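Local structure of glycosyl hydrolases family 31 family protein (Aspergillus niger, 6DRU) at residues N171-I176 against I394-G399; D355-S360 against G400-A405; A405-G410 against T421-N426. The protein hydrolyses xyloglucan oligosaccharides as a family 31 glycosidase, releasing alpha-xylose from the non-reducing terminal glucose. One frame throughout, in Å; residues are numbered along the deposited sequence.

Contact 1 (N171-I176 against I394-G399); sequences NFNSYI and IDQADG. With XYS (alpha-D-xylopyranose), chain N; BGC (beta-D-glucopyranose), chain F.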
loop_
_atom_site.group_PDB
_atom_site.type_symbol
_atom_site.label_atom_id
_atom_site.label_comp_id
_atom_site.label_asym_id
_atom_site.label_seq_id
_atom_site.Cartn_x
_atom_site.Cartn_y
_atom_site.Cartn_z
ATOM N N ASN A 171 18.280 5.163 11.366
ATOM C CA ASN A 171 19.373 5.015 12.316
ATOM C C ASN A 171 20.092 3.685 12.145
ATOM O O ASN A 171 19.468 2.651 11.892
ATOM C CB ASN A 171 18.846 5.131 13.747
ATOM C CG ASN A 171 18.296 6.507 14.057
ATOM O OD1 ASN A 171 18.431 7.436 13.261
ATOM N ND2 ASN A 171 17.672 6.647 15.221
ATOM N N PHE A 172 21.416 3.722 12.280
ATOM C CA PHE A 172 22.229 2.519 12.414
ATOM C C PHE A 172 23.550 2.912 13.067
ATOM O O PHE A 172 23.787 4.084 13.373
ATOM C CB PHE A 172 22.429 1.804 11.070
ATOM C CG PHE A 172 23.020 2.665 9.988
ATOM C CD1 PHE A 172 24.391 2.846 9.892
ATOM C CD2 PHE A 172 22.202 3.260 9.041
ATOM C CE1 PHE A 172 24.933 3.622 8.885
ATOM C CE2 PHE A 172 22.736 4.039 8.033
ATOM C CZ PHE A 172 24.103 4.221 7.955
ATOM N N ASN A 173 24.400 1.910 13.294
ATOM C CA ASN A 173 25.645 2.078 14.042
ATOM C C ASN A 173 26.471 3.242 13.507
ATOM O O ASN A 173 26.858 3.254 12.334
ATOM C CB ASN A 173 26.453 0.779 13.981
ATOM C CG ASN A 173 27.498 0.684 15.080
ATOM O OD1 ASN A 173 28.084 1.687 15.485
ATOM N ND2 ASN A 173 27.735 -0.530 15.565
ATOM N N SER A 174 26.725 4.222 14.381
ATOM C CA SER A 174 27.548 5.419 14.154
ATOM C C SER A 174 26.845 6.477 13.312
ATOM O O SER A 174 27.488 7.465 12.923
ATOM C CB SER A 174 28.892 5.089 13.498
ATOM O OG SER A 174 28.743 4.933 12.098
ATOM N N TYR A 175 25.555 6.319 13.024
ATOM C CA TYR A 175 24.829 7.198 12.109
ATOM C C TYR A 175 23.534 7.629 12.793
ATOM O O TYR A 175 22.574 6.856 12.855
ATOM C CB TYR A 175 24.560 6.485 10.787
ATOM C CG TYR A 175 23.941 7.332 9.697
ATOM C CD1 TYR A 175 24.708 8.228 8.964
ATOM C CD2 TYR A 175 22.595 7.215 9.385
ATOM C CE1 TYR A 175 24.146 8.994 7.957
ATOM C CE2 TYR A 175 22.024 7.978 8.384
ATOM C CZ TYR A 175 22.802 8.865 7.673
ATOM O OH TYR A 175 22.235 9.622 6.675
ATOM N N ILE A 176 23.508 8.857 13.304
ATOM C CA ILE A 176 22.336 9.380 14.006
ATOM C C ILE A 176 21.804 10.597 13.259
ATOM O O ILE A 176 22.065 11.736 13.672
ATOM C CB ILE A 176 22.668 9.743 15.461
ATOM C CG1 ILE A 176 23.526 8.654 16.105
ATOM C CG2 ILE A 176 21.389 9.949 16.259
ATOM C CD1 ILE A 176 24.186 9.093 17.392
ATOM N N ILE A 394 23.463 1.932 27.469
ATOM C CA ILE A 394 22.337 1.510 26.635
ATOM C C ILE A 394 22.835 1.436 25.196
ATOM O O ILE A 394 22.745 2.389 24.422
ATOM C CB ILE A 394 21.129 2.423 26.799
ATOM C CG1 ILE A 394 21.576 3.876 26.987
ATOM C CG2 ILE A 394 20.311 1.936 27.962
ATOM C CD1 ILE A 394 20.433 4.865 27.087
ATOM N N ASP A 395 23.352 0.270 24.837
ATOM C CA ASP A 395 24.022 0.043 23.570
ATOM C C ASP A 395 23.062 -0.592 22.570
ATOM O O ASP A 395 22.098 -1.262 22.949
ATOM C CB ASP A 395 25.240 -0.857 23.794
ATOM C CG ASP A 395 26.042 -1.090 22.536
ATOM O OD1 ASP A 395 26.482 -2.241 22.332
ATOM O OD2 ASP A 395 26.211 -0.139 21.744
ATOM N N GLN A 396 23.326 -0.349 21.285
ATOM C CA GLN A 396 22.657 -1.053 20.188
ATOM C C GLN A 396 21.150 -0.810 20.181
ATOM O O GLN A 396 20.361 -1.710 19.888
ATOM C CB GLN A 396 22.963 -2.551 20.235
ATOM C CG GLN A 396 24.368 -2.880 19.795
ATOM C CD GLN A 396 24.416 -3.412 18.383
ATOM O OE1 GLN A 396 23.683 -4.335 18.036
ATOM N NE2 GLN A 396 25.276 -2.830 17.558
ATOM N N ALA A 397 20.745 0.417 20.498
ATOM C CA ALA A 397 19.336 0.792 20.543
ATOM C C ALA A 397 18.992 1.807 19.455
ATOM O O ALA A 397 18.278 2.782 19.696
ATOM C CB ALA A 397 18.967 1.338 21.918
ATOM N N ASP A 398 19.493 1.577 18.238
ATOM C CA ASP A 398 19.229 2.503 17.143
ATOM C C ASP A 398 17.766 2.477 16.720
ATOM O O ASP A 398 17.228 3.505 16.291
ATOM C CB ASP A 398 20.134 2.182 15.953
ATOM C CG ASP A 398 21.607 2.413 16.258
ATOM O OD1 ASP A 398 22.225 1.551 16.922
ATOM O OD2 ASP A 398 22.149 3.457 15.833
ATOM N N GLY A 399 17.112 1.336 16.835
ATOM C CA GLY A 399 15.717 1.218 16.472
ATOM C C GLY A 399 15.535 0.403 15.203
ATOM O O GLY A 399 16.360 0.438 14.280
HETATM C C1 XYS N . 28.561 -2.765 20.215
HETATM C C2 XYS N . 29.094 -1.503 20.853
HETATM C C3 XYS N . 30.439 -1.797 21.479
HETATM C C4 XYS N . 30.317 -2.981 22.414
HETATM C C5 XYS N . 29.665 -4.134 21.681
HETATM O O1 XYS N . 29.470 -3.215 19.239
HETATM O O2 XYS N . 29.228 -0.498 19.877
HETATM O O3 XYS N . 30.884 -0.672 22.199
HETATM O O4 XYS N . 31.599 -3.368 22.848
HETATM O O5 XYS N . 28.393 -3.751 21.207
HETATM C C2 BGC F . 29.056 -7.033 14.140
HETATM C C3 BGC F . 27.874 -6.151 14.353
HETATM C C4 BGC F . 27.471 -6.174 15.840
HETATM C C5 BGC F . 28.665 -5.888 16.707
HETATM C C6 BGC F . 28.282 -6.042 18.173
HETATM C C1 BGC F . 30.149 -6.576 15.071
HETATM O O2 BGC F . 29.507 -6.951 12.770
HETATM O O3 BGC F . 26.827 -6.600 13.572
HETATM O O4 BGC F . 26.485 -5.195 16.080
HETATM O O5 BGC F . 29.711 -6.793 16.413
HETATM O O6 BGC F . 29.449 -6.183 18.954
HETATM O O HOH W 1 24.539 3.931 16.674
HETATM O O HOH W 2 21.521 6.023 15.396
#
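The side-chain amides of Asn173 and Gln396 lie near each other with their planes 66° apart, so they are not stacked. Nearby, the phenyl ring of Phe172 carries Tyr175 CB on one face, 3.5 Å above the plane and offset toward the rim, while its CB bond leads away from 394-399. Another flat group, the carboxylate of Asp398, lies against the Phe172 peptide, with Asp398 OD2 3.1 Å from Phe172 C. Since OD2 and the Phe172 carbonyl oxygen are both acceptors, water does the linking: water 2 donates to Asp398 OD2 (2.7 Å) and to Tyr175 O (2.9 Å), and water 1 probably adds a second bridge between OD2 and Ser174 N. Phe172 to Tyr175 form a type II beta turn, closed by Tyr175 N bonding to Phe172 O. This turn reaches over the loop that follows strand 391-394 of the TIM barrel, where Asp395, probably the catalytic nucleophile, holds OD1 3.0 Å from C1 of the bound xylose. Asn173 OD1 accepts the backbone N-H of Asp487, the likely proton donor, while ND2 bonds Glu404 OE2, which places the turn beside Asp487. Asp398 has CG anti to its carbonyl carbon (chi1 -65°), which brings OD2 to the turn; OD1 forms a salt bridge with Arg470. Farther back, Asn171 packs its CB 3.9 Å from Asp398 CB and gives a weak hydrogen bond from ND2 to Asp398 O (3.3 Å, 152°).

Contact 2 (D355-S360 against G400-A405); sequences DSWNGS and GALGEA. With NAG (2-acetamido-2-deoxy-beta-D-glucopyranose), chain D; BGC (beta-D-glucopyranose), chain F.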
loop_
_atom_site.group_PDB
_atom_site.type_symbol
_atom_site.label_atom_id
_atom_site.label_comp_id
_atom_site.label_asym_id
_atom_site.label_seq_id
_atom_site.Cartn_x
_atom_site.Cartn_y
_atom_site.Cartn_z
ATOM N N ASP A 355 15.172 -9.001 14.657
ATOM C CA ASP A 355 16.555 -9.207 14.240
ATOM C C ASP A 355 17.087 -10.499 14.847
ATOM O O ASP A 355 16.306 -11.344 15.299
ATOM C CB ASP A 355 17.432 -8.018 14.651
ATOM C CG ASP A 355 18.612 -7.803 13.712
ATOM O OD1 ASP A 355 19.085 -8.790 13.105
ATOM O OD2 ASP A 355 19.073 -6.648 13.590
ATOM N N SER A 356 18.408 -10.662 14.869
ATOM C CA SER A 356 19.034 -11.828 15.474
ATOM C C SER A 356 20.327 -11.406 16.155
ATOM O O SER A 356 20.930 -10.385 15.815
ATOM C CB SER A 356 19.321 -12.930 14.445
ATOM O OG SER A 356 20.265 -12.498 13.482
ATOM N N TRP A 357 20.744 -12.215 17.123
ATOM C CA TRP A 357 21.996 -12.032 17.843
ATOM C C TRP A 357 22.204 -13.241 18.741
ATOM O O TRP A 357 21.237 -13.823 19.241
ATOM C CB TRP A 357 22.001 -10.744 18.678
ATOM C CG TRP A 357 23.285 -10.542 19.416
ATOM C CD1 TRP A 357 23.492 -10.681 20.757
ATOM C CD2 TRP A 357 24.555 -10.195 18.848
ATOM N NE1 TRP A 357 24.808 -10.427 21.062
ATOM C CE2 TRP A 357 25.481 -10.127 19.907
ATOM C CE3 TRP A 357 24.995 -9.928 17.548
ATOM C CZ2 TRP A 357 26.821 -9.804 19.705
ATOM C CZ3 TRP A 357 26.326 -9.607 17.350
ATOM C CH2 TRP A 357 27.223 -9.548 18.423
ATOM N N ASN A 358 23.472 -13.615 18.929
ATOM C CA ASN A 358 23.840 -14.712 19.822
ATOM C C ASN A 358 23.199 -16.026 19.374
ATOM O O ASN A 358 22.835 -16.872 20.194
ATOM C CB ASN A 358 23.473 -14.373 21.274
ATOM C CG ASN A 358 24.072 -15.337 22.279
ATOM O OD1 ASN A 358 23.349 -16.085 22.936
ATOM N ND2 ASN A 358 25.393 -15.321 22.407
ATOM N N GLY A 359 23.049 -16.198 18.062
ATOM C CA GLY A 359 22.480 -17.412 17.513
ATOM C C GLY A 359 20.987 -17.563 17.684
ATOM O O GLY A 359 20.454 -18.643 17.408
ATOM N N SER A 360 20.293 -16.518 18.125
ATOM C CA SER A 360 18.854 -16.559 18.342
ATOM C C SER A 360 18.207 -15.346 17.695
ATOM O O SER A 360 18.781 -14.252 17.690
ATOM C CB SER A 360 18.519 -16.594 19.837
ATOM O OG SER A 360 19.222 -17.635 20.492
ATOM N N GLY A 400 14.426 -0.331 15.147
ATOM C CA GLY A 400 14.138 -1.194 14.018
ATOM C C GLY A 400 14.875 -2.515 14.104
ATOM O O GLY A 400 14.431 -3.435 14.797
ATOM N N ALA A 401 15.999 -2.621 13.403
ATOM C CA ALA A 401 16.875 -3.778 13.528
ATOM C C ALA A 401 17.681 -3.654 14.821
ATOM O O ALA A 401 17.431 -2.781 15.656
ATOM C CB ALA A 401 17.768 -3.905 12.296
ATOM N N LEU A 402 18.671 -4.522 15.001
ATOM C CA LEU A 402 19.469 -4.522 16.226
ATOM C C LEU A 402 20.787 -3.781 15.994
ATOM O O LEU A 402 21.876 -4.353 15.989
ATOM C CB LEU A 402 19.699 -5.952 16.711
ATOM C CG LEU A 402 20.267 -6.098 18.125
ATOM C CD1 LEU A 402 19.544 -5.180 19.100
ATOM C CD2 LEU A 402 20.184 -7.543 18.587
ATOM N N GLY A 403 20.659 -2.471 15.771
ATOM C CA GLY A 403 21.790 -1.570 15.828
ATOM C C GLY A 403 22.580 -1.398 14.547
ATOM O O GLY A 403 23.443 -0.511 14.490
ATOM N N GLU A 404 22.331 -2.207 13.522
ATOM C CA GLU A 404 23.097 -2.146 12.288
ATOM C C GLU A 404 22.190 -1.834 11.106
ATOM O O GLU A 404 20.963 -1.939 11.186
ATOM C CB GLU A 404 23.851 -3.458 12.034
ATOM C CG GLU A 404 24.726 -3.906 13.190
ATOM C CD GLU A 404 26.008 -3.104 13.298
ATOM O OE1 GLU A 404 26.298 -2.312 12.376
ATOM O OE2 GLU A 404 26.724 -3.264 14.308
ATOM N N ALA A 405 22.817 -1.446 9.997
ATOM C CA ALA A 405 22.114 -1.152 8.757
ATOM C C ALA A 405 21.816 -2.403 7.943
ATOM O O ALA A 405 21.375 -2.292 6.794
ATOM C CB ALA A 405 22.922 -0.163 7.914
HETATM C C1 NAG D . 25.744 -16.166 23.561
HETATM C C2 NAG D . 26.815 -17.213 23.330
HETATM C C3 NAG D . 27.294 -17.901 24.560
HETATM C C4 NAG D . 27.423 -16.961 25.738
HETATM C C5 NAG D . 26.172 -16.127 25.876
HETATM C C6 NAG D . 26.304 -15.192 27.057
HETATM C C7 NAG D . 26.477 -18.069 21.037
HETATM C C8 NAG D . 25.898 -19.117 20.110
HETATM N N2 NAG D . 26.286 -18.185 22.438
HETATM O O3 NAG D . 28.525 -18.531 24.286
HETATM O O4 NAG D . 27.614 -17.714 26.911
HETATM O O5 NAG D . 26.018 -15.384 24.695
HETATM O O6 NAG D . 25.577 -14.011 26.810
HETATM O O7 NAG D . 27.103 -17.133 20.583
HETATM C C2 BGC F . 29.056 -7.033 14.140
HETATM C C3 BGC F . 27.874 -6.151 14.353
HETATM C C4 BGC F . 27.471 -6.174 15.840
HETATM C C5 BGC F . 28.665 -5.888 16.707
HETATM C C6 BGC F . 28.282 -6.042 18.173
HETATM C C1 BGC F . 30.149 -6.576 15.071
HETATM O O2 BGC F . 29.507 -6.951 12.770
HETATM O O3 BGC F . 26.827 -6.600 13.572
HETATM O O4 BGC F . 26.485 -5.195 16.080
HETATM O O5 BGC F . 29.711 -6.793 16.413
HETATM O O6 BGC F . 29.449 -6.183 18.954
#
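Asp355 and Leu402 lie aslant to one another, and the carboxylate of the first seizes the backbone of the second. Asp355 OD2 accepts the N-H of Leu402 at 2.6 Å through its anti lone pair, and an N-H...O angle of 158° shows a fairly straight bond. Flanking it, Leu402 CB and Ala401 CB also pack on OD2. With chi1 at -151°, Asp355 CG lies roughly anti to the backbone N, a torsion that carries the carboxylate across to 400-405. Its other oxygen, OD1, receives Ser356 N at 2.7 Å, on the anti side but 28° out of the carboxylate plane, and also the N-H of Asn409. Leu402 turns its CD2 branch onto Trp357, 3.7 Å from Trp357 CB. Beyond that, the indole runs on to the sugar, Trp357 CH2 standing 3.7 Å from C6 of the bound glucose, whose O4 donates to Glu404 OE2 at 2.6 Å. Glu404 OE1 is paired with Lys119 of the second subunit. Residues 355-364 form a beta hairpin closed by a type I' turn from Trp357 to Ser360; at its tip Asn358 bears an N-linked glycan. Asp355 OD1 also lies close to Glu407 OE1, a like-charge proximity that could raise the pKa of one acid, whereas the N-H donors around Asp355 would favour its ionised form.

Contact 3 (A405-G410 against T421-N426); sequences AYENNG and TLPNVN. With BGC (beta-D-glucopyranose), chain F.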
loop_
_atom_site.group_PDB
_atom_site.type_symbol
_atom_site.label_atom_id
_atom_site.label_comp_id
_atom_site.label_asym_id
_atom_site.label_seq_id
_atom_site.Cartn_x
_atom_site.Cartn_y
_atom_site.Cartn_z
ATOM N N ALA A 405 22.817 -1.446 9.997
ATOM C CA ALA A 405 22.114 -1.152 8.757
ATOM C C ALA A 405 21.816 -2.403 7.943
ATOM O O ALA A 405 21.375 -2.292 6.794
ATOM C CB ALA A 405 22.922 -0.163 7.914
ATOM N N TYR A 406 22.065 -3.580 8.507
ATOM C CA TYR A 406 21.760 -4.848 7.867
ATOM C C TYR A 406 21.012 -5.736 8.849
ATOM O O TYR A 406 21.158 -5.602 10.068
ATOM C CB TYR A 406 23.034 -5.553 7.380
ATOM C CG TYR A 406 24.163 -5.540 8.388
ATOM C CD1 TYR A 406 24.244 -6.502 9.387
ATOM C CD2 TYR A 406 25.151 -4.564 8.340
ATOM C CE1 TYR A 406 25.276 -6.491 10.309
ATOM C CE2 TYR A 406 26.186 -4.544 9.257
ATOM C CZ TYR A 406 26.243 -5.510 10.238
ATOM O OH TYR A 406 27.271 -5.494 11.151
ATOM N N GLU A 407 20.203 -6.639 8.310
ATOM C CA GLU A 407 19.473 -7.587 9.134
ATOM C C GLU A 407 20.314 -8.835 9.386
ATOM O O GLU A 407 21.390 -9.021 8.811
ATOM C CB GLU A 407 18.142 -7.958 8.476
ATOM C CG GLU A 407 16.979 -7.068 8.882
ATOM C CD GLU A 407 16.535 -7.300 10.316
ATOM O OE1 GLU A 407 16.986 -8.289 10.933
ATOM O OE2 GLU A 407 15.735 -6.490 10.828
ATOM N N ASN A 408 19.810 -9.690 10.279
ATOM C CA ASN A 408 20.455 -10.960 10.620
ATOM C C ASN A 408 21.816 -10.722 11.271
ATOM O O ASN A 408 22.827 -11.323 10.901
ATOM C CB ASN A 408 20.570 -11.873 9.396
ATOM C CG ASN A 408 19.228 -12.134 8.739
ATOM O OD1 ASN A 408 18.371 -12.819 9.300
ATOM N ND2 ASN A 408 19.034 -11.580 7.546
ATOM N N ASN A 409 21.832 -9.818 12.248
ATOM C CA ASN A 409 23.058 -9.501 12.963
ATOM C C ASN A 409 23.613 -10.744 13.651
ATOM O O ASN A 409 22.876 -11.662 14.021
ATOM C CB ASN A 409 22.797 -8.396 13.988
ATOM C CG ASN A 409 24.074 -7.775 14.516
ATOM O OD1 ASN A 409 25.164 -8.048 14.015
ATOM N ND2 ASN A 409 23.945 -6.931 15.534
ATOM N N GLY A 410 24.933 -10.767 13.821
ATOM C CA GLY A 410 25.600 -11.890 14.440
ATOM C C GLY A 410 25.875 -13.061 13.526
ATOM O O GLY A 410 26.623 -13.967 13.918
ATOM N N THR A 421 15.214 -6.503 3.626
ATOM C CA THR A 421 14.714 -5.156 3.876
ATOM C C THR A 421 14.676 -4.857 5.370
ATOM O O THR A 421 14.323 -5.716 6.185
ATOM C CB THR A 421 13.319 -4.984 3.277
ATOM O OG1 THR A 421 13.296 -5.525 1.949
ATOM C CG2 THR A 421 12.945 -3.511 3.219
ATOM N N LEU A 422 15.052 -3.633 5.729
ATOM C CA LEU A 422 14.987 -3.224 7.123
ATOM C C LEU A 422 13.531 -3.184 7.585
ATOM O O LEU A 422 12.644 -2.790 6.821
ATOM C CB LEU A 422 15.650 -1.863 7.309
ATOM C CG LEU A 422 17.170 -1.885 7.129
ATOM C CD1 LEU A 422 17.777 -0.513 7.390
ATOM C CD2 LEU A 422 17.804 -2.939 8.029
ATOM N N PRO A 423 13.253 -3.580 8.828
ATOM C CA PRO A 423 11.868 -3.857 9.231
ATOM C C PRO A 423 11.099 -2.590 9.584
ATOM O O PRO A 423 11.579 -1.739 10.338
ATOM C CB PRO A 423 12.035 -4.764 10.453
ATOM C CG PRO A 423 13.325 -4.312 11.056
ATOM C CD PRO A 423 14.210 -3.871 9.911
ATOM N N ASN A 424 9.889 -2.473 9.032
ATOM C CA ASN A 424 8.924 -1.460 9.461
ATOM C C ASN A 424 8.073 -2.081 10.564
ATOM O O ASN A 424 6.982 -2.607 10.338
ATOM C CB ASN A 424 8.079 -0.989 8.284
ATOM C CG ASN A 424 7.128 0.131 8.660
ATOM O OD1 ASN A 424 7.258 0.744 9.720
ATOM N ND2 ASN A 424 6.158 0.401 7.793
ATOM N N VAL A 425 8.595 -2.012 11.788
ATOM C CA VAL A 425 8.017 -2.733 12.917
ATOM C C VAL A 425 6.834 -1.970 13.498
ATOM O O VAL A 425 6.621 -0.792 13.187
ATOM C CB VAL A 425 9.080 -2.998 14.000
ATOM C CG1 VAL A 425 10.275 -3.718 13.404
ATOM C CG2 VAL A 425 9.510 -1.695 14.646
ATOM N N ASN A 426 6.063 -2.640 14.353
ATOM C CA ASN A 426 4.966 -2.021 15.084
ATOM C C ASN A 426 5.452 -1.547 16.448
ATOM O O ASN A 426 6.043 -2.323 17.205
ATOM C CB ASN A 426 3.810 -3.007 15.267
ATOM C CG ASN A 426 2.846 -3.009 14.099
ATOM O OD1 ASN A 426 2.670 -1.995 13.426
ATOM N ND2 ASN A 426 2.202 -4.147 13.863
HETATM C C2 BGC F . 29.056 -7.033 14.140
HETATM C C3 BGC F . 27.874 -6.151 14.353
HETATM C C4 BGC F . 27.471 -6.174 15.840
HETATM C C5 BGC F . 28.665 -5.888 16.707
HETATM C C6 BGC F . 28.282 -6.042 18.173
HETATM C C1 BGC F . 30.149 -6.576 15.071
HETATM O O2 BGC F . 29.507 -6.951 12.770
HETATM O O3 BGC F . 26.827 -6.600 13.572
HETATM O O4 BGC F . 26.485 -5.195 16.080
HETATM O O5 BGC F . 29.711 -6.793 16.413
HETATM O O6 BGC F . 29.449 -6.183 18.954
#
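Glu407 OE1, on the carboxylate that faces Pro423, accepts the backbone N-H of its neighbour Asn408 at 3.2 Å, the shortest hydrogen bond here that involves neither the sugar nor the doubtfully placed Asn409 OD1; the like-charged Asp355 OD1 also lies close to it. The donor reaches OE1 on the anti side, 22° out of the carboxylate plane. Both segments belong to the TIM-barrel domain: 405-410 runs through the long loop between strand 391-394 and helix 413-417, whereas the chain at 421-426 comes after that helix, so the contact brings the two flanks of the helix together. Leu422 CD2 packs on the backbone, 3.8 Å from Ala405 O, and reaches Glu407 CG at 4.3 Å. Leu422 CG is anti to the carbonyl carbon (chi1 -69°), which carries the branch over the backbone of Ala405 and Tyr406. Glu407 bends at chi2 and comes toward Pro423 from the opposite direction, its CG passing 4.0 Å from Thr421 O. On the sugar side, Tyr406 CB points away from 421-426, and the phenol hydroxyl bonds BGC O3 at 2.7 Å, although the position of O3 is doubtful in the model. Asn409 ND2 donates to BGC O4 at 3.1 Å with an angle of 160°. The 405-410 segment therefore presents polar groups to the glucose while its Glu407 side meets 421-426. Neighbouring subunits pack on the contact: Trp88 of the second subunit is edge-to-face with the Tyr406 ring, Thr421 OG1 is hydrogen-bonded to Tyr126 O of that same subunit, and Asn408 bonds Arg363 of the third subunit. The second carboxylate oxygen, Glu407 OE2, meets the proline ring, 3.2 Å from Pro423 CD and 3.3 Å from Pro423 CG.

Overall arrangement
From the N terminus, the loop 171-176 between strands 166-168 and 176-183 comes first and pairs across 217 residues with 394-399, closing contact 1. The hairpin segment 355-360 lies within that span, yet its partner 400-405 comes after 394-399, so contact 2 crosses contact 1. Contact 3 (405-410 with 421-426) follows both in series, closes a short loop round helix 413-417 and shares Ala405 with contact 2. Thus the continuous run 394-410 receives all three. Probable hydrogen bonds join neighbouring contacts: Asn173 to Glu404, Ser356 to Asn409. Together they tie a loop outside the barrel strands, the hairpin 355-364, the loop after strand 391-394 and the segment after helix 413-417 near the bound sugar.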